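Long-range contacts in Udp-n-acetylglucosamine pyrophosphorylase (Trypanosoma brucei, PDB 4BQH), which probably catalyses the transfer of a uridylyl group from UTP to N-acetylglucosamine 1-phosphate, giving UDP-N-acetylglucosamine and diphosphate: residues 126-136 with 437-448; 173-182 with 200-210. All coordinates share one frame; numbering follows the deposited sequence.

Interaction 1: 126-136 with 437-448; sequences RLGFDKPKGFF and VKNADGAASDTP
Leu127 and Phe136 press against Val437 and Pro448 in the apolar part of this contact. The CD2 methyl of Leu127 lies 3.9 Å from CG1 of Val437, and the two side chains cross at about a right angle. Phe136 swings its ring across to Pro448 because its first torsion (-176°) sets CG opposite the backbone N; CZ comes 3.7 Å from CG of Pro448. The same ring takes CD1 of Leu127 over the centre of one face, so the two residues of 126-136 pack on each other as well as on 437-448.

Lys133 supplies a direct hydrogen bond. Its chain bends at chi3 (-73°), and NZ meets a lone pair of Val437 O in the carbonyl plane at 2.9 Å. A water 2.7 Å from Lys133 NZ donates in turn to Lys438 O, so one ammonium group serves two successive carbonyls, the second indirectly. Another water accepts from Ala440 N, 3.0 Å away, and donates to Arg126 O. The Arg126 side chain runs beside that of Asn439, pointing the same way, with Lys438 O at its guanidinium edge.

Pro448 begins helix 448-471, N-capped by Thr447. Residues 126-136 carry the RLGxxxPK part of the UDPGP-family signature, a loop that in relatives lines the nucleotide site.

Interaction 2: 173-182 with 200-210; sequences RVQLLVMTSG and LEREQVHFFAQ. With SO4 (sulfate ion), chain D.
Strands 175-180 and 205-209 are the parallel pair of a beta-alpha-beta unit in the GT-A-like sheet, with helix 185-194 as the crossover. Six backbone hydrogen bonds, from Leu176 N to Gln204 O through to Gln210 N to Thr180 O, tie them together. Their side chains alternate: Leu176, Val178, Val205 and Phe207 share one face, the last packing beside Val178 and meeting Phe192 of the helix edge-to-face.

Leu177, Met179, His206 and Phe208 take the other face. There Met179 lays its CG over the Phe208 ring, 4.0 Å from the centroid and 21° off the normal, a CH-pi contact. SD follows obliquely as a Met-aromatic contact. His206 is held at both ring nitrogens: NE2 donates to Gln175 OE1 at 2.6 Å, almost straight (168°) and in the ring plane, while ND1 donates to sulfate O1 at 2.8 Å. Two donating nitrogens are consistent with a protonated imidazole. Arg249 and His267 also hydrogen-bond the sulfate, which probably came from the crystallisation liquor.

Ahead of the strands, Arg173 NE and NH2 both reach Glu201 OE2, each at 3.1 Å, side-on and from above the carboxylate plane. Gln204 bridges the two segments, its NE2 giving a 2.8 Å bond to Val174 O and its OE1 accepting from Glu201 N. NE2 also bonds Gln159 of helix 147-166.

At the far end, near the bound inhibitor, Gln210 folds back on Thr180 O: its backbone N and its side-chain NE2, the latter 3.1 Å away, reach that one oxygen from opposite faces of the carbonyl plane.

In the fold
After a helical N-terminal part, the chain runs through strand 114-119 and the short strand 123-124 into 126-136, which waits some 300 residues for its partner. Helix 147-166 then leads to 173-182, and after helix 185-194 the chain returns as 200-210, so interaction 2 closes a short loop nested wholly inside the long one. Only after the rest of the central sheet and helix 430-433 does 437-448 close interaction 1, just before helix 448-471. The centres lie 23 Å apart and the contacts do not touch. Strand 114-119 pairs with 175-180, linking the local beta-alpha-beta unit to the strand preceding the signature loop, while interaction 1 joins that loop to the loop leading into helix 448-471.

Interaction 1: 126-136 with 437-448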
loop_
_atom_site.group_PDB
_atom_site.type_symbol
_atom_site.label_atom_id
_atom_site.label_comp_id
_atom_site.label_asym_id
_atom_site.label_seq_id
_atom_site.Cartn_x
_atom_site.Cartn_y
_atom_site.Cartn_z
ATOM N N ARG A 126 8.015 8.742 -13.853
ATOM C CA ARG A 126 9.301 9.123 -13.253
ATOM C C ARG A 126 10.390 8.094 -13.530
ATOM O O ARG A 126 11.570 8.441 -13.583
ATOM C CB ARG A 126 9.172 9.332 -11.748
ATOM C CG ARG A 126 8.273 10.480 -11.334
ATOM C CD ARG A 126 8.282 10.630 -9.820
ATOM N NE ARG A 126 9.632 10.891 -9.327
ATOM C CZ ARG A 126 10.208 12.093 -9.332
ATOM N NH1 ARG A 126 9.551 13.153 -9.800
ATOM N NH2 ARG A 126 11.442 12.243 -8.869
ATOM N N LEU A 127 9.983 6.833 -13.696
ATOM C CA LEU A 127 10.895 5.748 -14.037
ATOM C C LEU A 127 11.165 5.693 -15.542
ATOM O O LEU A 127 11.868 4.795 -16.007
ATOM C CB LEU A 127 10.324 4.401 -13.579
ATOM C CG LEU A 127 9.892 4.269 -12.125
ATOM C CD1 LEU A 127 9.171 2.945 -11.899
ATOM C CD2 LEU A 127 11.089 4.409 -11.187
ATOM N N GLY A 128 10.607 6.642 -16.293
ATOM C CA GLY A 128 10.681 6.643 -17.756
ATOM C C GLY A 128 9.735 5.664 -18.428
ATOM O O GLY A 128 9.981 5.229 -19.553
ATOM N N PHE A 129 8.646 5.315 -17.743
ATOM C CA PHE A 129 7.726 4.267 -18.186
ATOM C C PHE A 129 6.270 4.753 -18.093
ATOM O O PHE A 129 5.702 4.747 -16.995
ATOM C CB PHE A 129 7.949 3.027 -17.304
ATOM C CG PHE A 129 7.343 1.758 -17.839
ATOM C CD1 PHE A 129 7.486 1.406 -19.170
ATOM C CD2 PHE A 129 6.667 0.891 -16.991
ATOM C CE1 PHE A 129 6.937 0.232 -19.653
ATOM C CE2 PHE A 129 6.123 -0.285 -17.466
ATOM C CZ PHE A 129 6.259 -0.616 -18.797
ATOM N N ASP A 130 5.685 5.150 -19.222
ATOM C CA ASP A 130 4.338 5.739 -19.272
ATOM C C ASP A 130 3.196 4.722 -19.254
ATOM O O ASP A 130 2.264 4.779 -20.065
ATOM C CB ASP A 130 4.209 6.704 -20.461
ATOM C CG ASP A 130 4.885 8.055 -20.197
ATOM O OD1 ASP A 130 6.049 8.081 -19.728
ATOM O OD2 ASP A 130 4.243 9.097 -20.462
ATOM N N LYS A 131 3.288 3.792 -18.315
ATOM C CA LYS A 131 2.260 2.792 -18.071
ATOM C C LYS A 131 2.052 2.767 -16.548
ATOM O O LYS A 131 2.809 3.412 -15.840
ATOM C CB LYS A 131 2.734 1.438 -18.602
ATOM C CG LYS A 131 2.564 1.317 -20.114
ATOM C CD LYS A 131 3.436 0.222 -20.702
ATOM C CE LYS A 131 3.345 0.202 -22.224
ATOM N NZ LYS A 131 1.982 -0.222 -22.675
ATOM N N PRO A 132 1.021 2.057 -16.049
ATOM C CA PRO A 132 0.866 2.008 -14.594
ATOM C C PRO A 132 2.086 1.395 -13.949
ATOM O O PRO A 132 2.729 0.511 -14.528
ATOM C CB PRO A 132 -0.373 1.112 -14.407
ATOM C CG PRO A 132 -1.135 1.315 -15.659
ATOM C CD PRO A 132 -0.079 1.338 -16.722
ATOM N N LYS A 133 2.426 1.864 -12.759
ATOM C CA LYS A 133 3.642 1.385 -12.102
ATOM C C LYS A 133 3.687 -0.119 -11.871
ATOM O O LYS A 133 4.768 -0.712 -11.920
ATOM C CB LYS A 133 3.917 2.139 -10.787
ATOM C CG LYS A 133 5.266 1.748 -10.176
ATOM C CD LYS A 133 5.667 2.620 -9.007
ATOM C CE LYS A 133 6.106 4.012 -9.468
ATOM N NZ LYS A 133 6.464 4.820 -8.284
ATOM N N GLY A 134 2.528 -0.745 -11.644
ATOM C CA GLY A 134 2.484 -2.193 -11.451
ATOM C C GLY A 134 2.976 -2.997 -12.649
ATOM O O GLY A 134 3.344 -4.165 -12.511
ATOM N N PHE A 135 2.985 -2.373 -13.823
ATOM C CA PHE A 135 3.489 -3.034 -15.044
ATOM C C PHE A 135 5.018 -3.085 -15.047
ATOM O O PHE A 135 5.630 -3.870 -15.808
ATOM C CB PHE A 135 3.056 -2.270 -16.325
ATOM C CG PHE A 135 1.581 -2.315 -16.655
ATOM C CD1 PHE A 135 0.596 -2.326 -15.677
ATOM C CD2 PHE A 135 1.176 -2.253 -17.987
ATOM C CE1 PHE A 135 -0.744 -2.318 -16.015
ATOM C CE2 PHE A 135 -0.167 -2.259 -18.327
ATOM C CZ PHE A 135 -1.128 -2.287 -17.340
ATOM N N PHE A 136 5.651 -2.242 -14.230
ATOM C CA PHE A 136 7.112 -2.052 -14.284
ATOM C C PHE A 136 7.894 -3.325 -13.971
ATOM O O PHE A 136 7.577 -4.044 -13.006
ATOM C CB PHE A 136 7.549 -0.924 -13.339
ATOM C CG PHE A 136 9.017 -0.593 -13.411
ATOM C CD1 PHE A 136 9.513 0.223 -14.429
ATOM C CD2 PHE A 136 9.905 -1.082 -12.452
ATOM C CE1 PHE A 136 10.872 0.518 -14.507
ATOM C CE2 PHE A 136 11.261 -0.779 -12.522
ATOM C CZ PHE A 136 11.740 0.025 -13.549
ATOM N N VAL A 437 10.147 1.832 -5.309
ATOM C CA VAL A 437 10.673 2.095 -6.640
ATOM C C VAL A 437 9.956 3.333 -7.175
ATOM O O VAL A 437 8.811 3.258 -7.615
ATOM C CB VAL A 437 10.461 0.895 -7.574
ATOM C CG1 VAL A 437 11.101 1.188 -8.919
ATOM C CG2 VAL A 437 11.056 -0.384 -6.950
ATOM N N LYS A 438 10.645 4.473 -7.103
ATOM C CA LYS A 438 10.013 5.765 -7.333
ATOM C C LYS A 438 10.759 6.642 -8.327
ATOM O O LYS A 438 10.133 7.419 -9.041
ATOM C CB LYS A 438 9.877 6.535 -6.018
ATOM C CG LYS A 438 9.004 5.880 -4.953
ATOM C CD LYS A 438 9.057 6.661 -3.643
ATOM C CE LYS A 438 8.426 8.043 -3.771
ATOM N NZ LYS A 438 7.124 8.116 -3.060
ATOM N N ASN A 439 12.083 6.535 -8.362
ATOM C CA ASN A 439 12.908 7.444 -9.208
ATOM C C ASN A 439 13.698 6.685 -10.222
ATOM O O ASN A 439 14.158 5.590 -9.934
ATOM C CB ASN A 439 13.879 8.231 -8.328
ATOM C CG ASN A 439 13.175 9.055 -7.282
ATOM O OD1 ASN A 439 13.575 9.075 -6.120
ATOM N ND2 ASN A 439 12.129 9.753 -7.684
ATOM N N ALA A 440 13.891 7.265 -11.406
ATOM C CA ALA A 440 14.604 6.556 -12.471
ATOM C C ALA A 440 16.023 6.207 -12.036
ATOM O O ALA A 440 16.637 6.950 -11.271
ATOM C CB ALA A 440 14.621 7.384 -13.750
ATOM N N ASP A 441 16.536 5.072 -12.517
ATOM C CA ASP A 441 17.903 4.647 -12.184
ATOM C C ASP A 441 18.855 5.813 -12.462
ATOM O O ASP A 441 18.687 6.542 -13.431
ATOM C CB ASP A 441 18.328 3.392 -12.975
ATOM C CG ASP A 441 17.940 2.075 -12.278
ATOM O OD1 ASP A 441 17.972 1.996 -11.034
ATOM O OD2 ASP A 441 17.616 1.105 -12.992
ATOM N N GLY A 442 19.832 6.004 -11.587
ATOM C CA GLY A 442 20.735 7.140 -11.711
ATOM C C GLY A 442 20.389 8.274 -10.772
ATOM O O GLY A 442 21.192 9.180 -10.581
ATOM N N ALA A 443 19.204 8.228 -10.162
ATOM C CA ALA A 443 18.822 9.228 -9.162
ATOM C C ALA A 443 19.445 8.918 -7.812
ATOM O O ALA A 443 20.049 7.849 -7.623
ATOM C CB ALA A 443 17.299 9.331 -9.048
ATOM N N ALA A 444 19.272 9.837 -6.868
ATOM C CA ALA A 444 19.927 9.759 -5.551
ATOM C C ALA A 444 19.356 8.735 -4.565
ATOM O O ALA A 444 20.033 8.348 -3.607
ATOM C CB ALA A 444 19.961 11.136 -4.903
ATOM N N SER A 445 18.126 8.285 -4.791
ATOM C CA SER A 445 17.474 7.392 -3.847
ATOM C C SER A 445 16.229 6.780 -4.471
ATOM O O SER A 445 15.755 7.256 -5.503
ATOM C CB SER A 445 17.055 8.166 -2.599
ATOM O OG SER A 445 15.926 8.976 -2.900
ATOM N N ASP A 446 15.701 5.729 -3.831
ATOM C CA ASP A 446 14.445 5.101 -4.257
ATOM C C ASP A 446 14.420 4.708 -5.744
ATOM O O ASP A 446 13.392 4.829 -6.419
ATOM C CB ASP A 446 13.230 6.003 -3.944
ATOM C CG ASP A 446 13.036 6.259 -2.458
ATOM O OD1 ASP A 446 13.657 5.576 -1.610
ATOM O OD2 ASP A 446 12.242 7.178 -2.130
ATOM N N THR A 447 15.547 4.220 -6.255
ATOM C CA THR A 447 15.614 3.754 -7.637
ATOM C C THR A 447 15.361 2.228 -7.701
ATOM O O THR A 447 15.453 1.544 -6.673
ATOM C CB THR A 447 17.004 4.004 -8.242
ATOM O OG1 THR A 447 17.941 3.134 -7.607
ATOM C CG2 THR A 447 17.442 5.465 -8.053
ATOM N N PRO A 448 15.049 1.704 -8.904
ATOM C CA PRO A 448 14.916 0.252 -9.059
ATOM C C PRO A 448 16.175 -0.470 -8.603
ATOM O O PRO A 448 16.079 -1.456 -7.907
ATOM C CB PRO A 448 14.669 0.080 -10.571
ATOM C CG PRO A 448 14.021 1.364 -10.972
ATOM C CD PRO A 448 14.761 2.400 -10.173
HETATM O O HOH W 1 13.283 10.209 -11.477
HETATM O O HOH W 2 7.451 7.168 -9.184
#

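Interaction 2: 173-182 with 200-210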
loop_
_atom_site.group_PDB
_atom_site.type_symbol
_atom_site.label_atom_id
_atom_site.label_comp_id
_atom_site.label_asym_id
_atom_site.label_seq_id
_atom_site.Cartn_x
_atom_site.Cartn_y
_atom_site.Cartn_z
ATOM N N ARG A 173 -7.744 -18.319 0.497
ATOM C CA ARG A 173 -7.894 -17.270 -0.515
ATOM C C ARG A 173 -7.782 -15.877 0.104
ATOM O O ARG A 173 -8.586 -15.487 0.945
ATOM C CB ARG A 173 -9.230 -17.398 -1.297
ATOM C CG ARG A 173 -9.281 -18.597 -2.252
ATOM C CD ARG A 173 -8.127 -18.545 -3.251
ATOM N NE ARG A 173 -8.070 -19.694 -4.164
ATOM C CZ ARG A 173 -7.125 -20.636 -4.163
ATOM N NH1 ARG A 173 -6.132 -20.619 -3.282
ATOM N NH2 ARG A 173 -7.183 -21.615 -5.054
ATOM N N VAL A 174 -6.774 -15.142 -0.337
ATOM C CA VAL A 174 -6.649 -13.728 0.027
ATOM C C VAL A 174 -7.349 -12.922 -1.098
ATOM O O VAL A 174 -6.983 -13.069 -2.276
ATOM C CB VAL A 174 -5.160 -13.323 0.090
ATOM C CG1 VAL A 174 -5.020 -11.799 0.259
ATOM C CG2 VAL A 174 -4.448 -14.077 1.205
ATOM N N GLN A 175 -8.340 -12.090 -0.766
ATOM C CA GLN A 175 -8.984 -11.247 -1.803
ATOM C C GLN A 175 -8.022 -10.135 -2.175
ATOM O O GLN A 175 -7.501 -9.466 -1.280
ATOM C CB GLN A 175 -10.291 -10.651 -1.295
ATOM C CG GLN A 175 -11.312 -11.711 -0.860
ATOM C CD GLN A 175 -11.764 -12.577 -2.016
ATOM O OE1 GLN A 175 -11.997 -12.088 -3.122
ATOM N NE2 GLN A 175 -11.867 -13.887 -1.772
ATOM N N LEU A 176 -7.775 -9.967 -3.476
ATOM C CA LEU A 176 -6.875 -8.939 -3.966
ATOM C C LEU A 176 -7.732 -7.786 -4.475
ATOM O O LEU A 176 -8.598 -7.962 -5.351
ATOM C CB LEU A 176 -5.984 -9.487 -5.098
ATOM C CG LEU A 176 -5.013 -8.457 -5.696
ATOM C CD1 LEU A 176 -4.081 -7.884 -4.632
ATOM C CD2 LEU A 176 -4.194 -9.061 -6.816
ATOM N N LEU A 177 -7.489 -6.605 -3.916
ATOM C CA LEU A 177 -8.234 -5.402 -4.281
ATOM C C LEU A 177 -7.244 -4.488 -4.973
ATOM O O LEU A 177 -6.251 -4.073 -4.354
ATOM C CB LEU A 177 -8.766 -4.729 -3.006
ATOM C CG LEU A 177 -9.331 -5.616 -1.891
ATOM C CD1 LEU A 177 -9.820 -4.722 -0.752
ATOM C CD2 LEU A 177 -10.446 -6.486 -2.457
ATOM N N VAL A 178 -7.473 -4.217 -6.256
ATOM C CA VAL A 178 -6.520 -3.425 -7.027
ATOM C C VAL A 178 -7.126 -2.025 -7.218
ATOM O O VAL A 178 -8.111 -1.873 -7.942
ATOM C CB VAL A 178 -6.239 -4.092 -8.397
ATOM C CG1 VAL A 178 -5.258 -3.253 -9.218
ATOM C CG2 VAL A 178 -5.689 -5.487 -8.165
ATOM N N MET A 179 -6.561 -1.025 -6.538
ATOM C CA MET A 179 -7.151 0.307 -6.579
ATOM C C MET A 179 -6.545 1.127 -7.706
ATOM O O MET A 179 -5.456 1.680 -7.598
ATOM C CB MET A 179 -7.057 1.055 -5.235
ATOM C CG MET A 179 -8.000 2.269 -5.273
ATOM S SD MET A 179 -8.039 3.144 -3.696
ATOM C CE MET A 179 -6.533 4.079 -3.808
ATOM N N THR A 180 -7.287 1.194 -8.797
ATOM C CA THR A 180 -6.800 1.794 -10.030
ATOM C C THR A 180 -7.099 3.301 -10.002
ATOM O O THR A 180 -7.663 3.819 -9.043
ATOM C CB THR A 180 -7.523 1.146 -11.210
ATOM O OG1 THR A 180 -8.937 1.234 -10.978
ATOM C CG2 THR A 180 -7.125 -0.341 -11.330
ATOM N N SER A 181 -6.721 3.995 -11.070
ATOM C CA SER A 181 -7.292 5.309 -11.351
ATOM C C SER A 181 -8.408 5.168 -12.385
ATOM O O SER A 181 -8.489 4.156 -13.103
ATOM C CB SER A 181 -6.219 6.277 -11.864
ATOM O OG SER A 181 -5.770 5.926 -13.174
ATOM N N GLY A 182 -9.260 6.190 -12.478
ATOM C CA GLY A 182 -10.279 6.215 -13.519
ATOM C C GLY A 182 -9.640 6.017 -14.882
ATOM O O GLY A 182 -10.125 5.239 -15.712
ATOM N N LEU A 200 -3.628 -16.264 -9.977
ATOM C CA LEU A 200 -4.772 -16.110 -9.072
ATOM C C LEU A 200 -6.084 -16.496 -9.751
ATOM O O LEU A 200 -6.176 -16.502 -10.973
ATOM C CB LEU A 200 -4.897 -14.662 -8.573
ATOM C CG LEU A 200 -3.690 -14.133 -7.794
ATOM C CD1 LEU A 200 -3.908 -12.664 -7.456
ATOM C CD2 LEU A 200 -3.461 -14.922 -6.518
ATOM N N GLU A 201 -7.110 -16.792 -8.964
ATOM C CA GLU A 201 -8.463 -16.944 -9.524
ATOM C C GLU A 201 -9.053 -15.590 -9.885
ATOM O O GLU A 201 -8.966 -14.652 -9.104
ATOM C CB GLU A 201 -9.390 -17.611 -8.512
ATOM C CG GLU A 201 -8.947 -18.987 -8.035
ATOM C CD GLU A 201 -9.754 -19.483 -6.829
ATOM O OE1 GLU A 201 -10.392 -18.667 -6.114
ATOM O OE2 GLU A 201 -9.741 -20.704 -6.574
ATOM N N ARG A 202 -9.679 -15.491 -11.057
ATOM C CA ARG A 202 -10.327 -14.253 -11.457
ATOM C C ARG A 202 -11.290 -13.745 -10.378
ATOM O O ARG A 202 -11.367 -12.543 -10.131
ATOM C CB ARG A 202 -11.045 -14.432 -12.804
ATOM C CG ARG A 202 -11.945 -13.277 -13.226
ATOM C CD ARG A 202 -12.577 -13.494 -14.600
ATOM N NE ARG A 202 -12.919 -14.896 -14.829
ATOM C CZ ARG A 202 -12.308 -15.697 -15.710
ATOM N NH1 ARG A 202 -11.321 -15.241 -16.484
ATOM N NH2 ARG A 202 -12.694 -16.964 -15.823
ATOM N N GLU A 203 -11.992 -14.669 -9.721
ATOM C CA GLU A 203 -13.016 -14.314 -8.736
ATOM C C GLU A 203 -12.434 -13.662 -7.467
ATOM O O GLU A 203 -13.166 -13.001 -6.730
ATOM C CB GLU A 203 -13.846 -15.542 -8.347
ATOM C CG GLU A 203 -14.731 -16.099 -9.467
ATOM C CD GLU A 203 -13.980 -16.885 -10.552
ATOM O OE1 GLU A 203 -12.761 -17.214 -10.400
ATOM O OE2 GLU A 203 -14.632 -17.188 -11.589
ATOM N N GLN A 204 -11.131 -13.825 -7.215
ATOM C CA GLN A 204 -10.538 -13.205 -6.018
ATOM C C GLN A 204 -9.888 -11.839 -6.279
ATOM O O GLN A 204 -9.313 -11.260 -5.364
ATOM C CB GLN A 204 -9.532 -14.131 -5.330
ATOM C CG GLN A 204 -8.147 -14.158 -5.975
ATOM C CD GLN A 204 -7.255 -15.251 -5.417
ATOM O OE1 GLN A 204 -7.048 -16.273 -6.080
ATOM N NE2 GLN A 204 -6.756 -15.077 -4.172
ATOM N N VAL A 205 -9.949 -11.366 -7.519
ATOM C CA VAL A 205 -9.357 -10.090 -7.897
ATOM C C VAL A 205 -10.436 -9.058 -8.177
ATOM O O VAL A 205 -11.323 -9.283 -9.024
ATOM C CB VAL A 205 -8.424 -10.235 -9.104
ATOM C CG1 VAL A 205 -7.785 -8.882 -9.417
ATOM C CG2 VAL A 205 -7.358 -11.288 -8.778
ATOM N N HIS A 206 -10.357 -7.924 -7.481
ATOM C CA HIS A 206 -11.402 -6.908 -7.542
ATOM C C HIS A 206 -10.768 -5.616 -7.931
ATOM O O HIS A 206 -9.955 -5.072 -7.177
ATOM C CB HIS A 206 -12.089 -6.769 -6.173
ATOM C CG HIS A 206 -12.561 -8.090 -5.585
ATOM N ND1 HIS A 206 -13.819 -8.531 -5.726
ATOM C CD2 HIS A 206 -11.886 -9.064 -4.850
ATOM C CE1 HIS A 206 -13.958 -9.734 -5.115
ATOM N NE2 HIS A 206 -12.772 -10.064 -4.581
ATOM N N PHE A 207 -11.112 -5.109 -9.106
ATOM C CA PHE A 207 -10.586 -3.817 -9.551
ATOM C C PHE A 207 -11.564 -2.717 -9.174
ATOM O O PHE A 207 -12.766 -2.839 -9.399
ATOM C CB PHE A 207 -10.397 -3.815 -11.065
ATOM C CG PHE A 207 -9.450 -4.858 -11.548
ATOM C CD1 PHE A 207 -8.076 -4.637 -11.538
ATOM C CD2 PHE A 207 -9.943 -6.080 -12.011
ATOM C CE1 PHE A 207 -7.209 -5.637 -11.984
ATOM C CE2 PHE A 207 -9.095 -7.068 -12.459
ATOM C CZ PHE A 207 -7.720 -6.842 -12.443
ATOM N N PHE A 208 -11.061 -1.638 -8.595
ATOM C CA PHE A 208 -11.928 -0.544 -8.191
ATOM C C PHE A 208 -11.194 0.771 -8.327
ATOM O O PHE A 208 -10.101 0.926 -7.796
ATOM C CB PHE A 208 -12.522 -0.766 -6.771
ATOM C CG PHE A 208 -11.532 -0.673 -5.634
ATOM C CD1 PHE A 208 -10.471 -1.598 -5.494
ATOM C CD2 PHE A 208 -11.695 0.317 -4.658
ATOM C CE1 PHE A 208 -9.583 -1.498 -4.422
ATOM C CE2 PHE A 208 -10.822 0.414 -3.570
ATOM C CZ PHE A 208 -9.768 -0.497 -3.457
ATOM N N ALA A 209 -11.807 1.716 -9.031
ATOM C CA ALA A 209 -11.131 2.990 -9.308
ATOM C C ALA A 209 -11.342 3.992 -8.202
ATOM O O ALA A 209 -12.461 4.131 -7.662
ATOM C CB ALA A 209 -11.639 3.577 -10.615
ATOM N N GLN A 210 -10.269 4.700 -7.878
ATOM C CA GLN A 210 -10.336 5.812 -6.939
ATOM C C GLN A 210 -10.787 7.041 -7.691
ATOM O O GLN A 210 -10.813 7.058 -8.942
ATOM C CB GLN A 210 -8.952 6.076 -6.320
ATOM C CG GLN A 210 -7.862 6.445 -7.315
ATOM C CD GLN A 210 -6.506 6.324 -6.673
ATOM O OE1 GLN A 210 -6.098 7.197 -5.891
ATOM N NE2 GLN A 210 -5.843 5.194 -6.909
HETATM S S SO4 D . -16.970 -7.312 -6.988
HETATM O O1 SO4 D . -15.576 -7.025 -7.383
HETATM O O2 SO4 D . -17.820 -6.098 -7.129
HETATM O O3 SO4 D . -16.984 -7.753 -5.580
HETATM O O4 SO4 D . -17.536 -8.332 -7.907
HETATM O O HOH W 3 -9.350 8.724 -10.994
#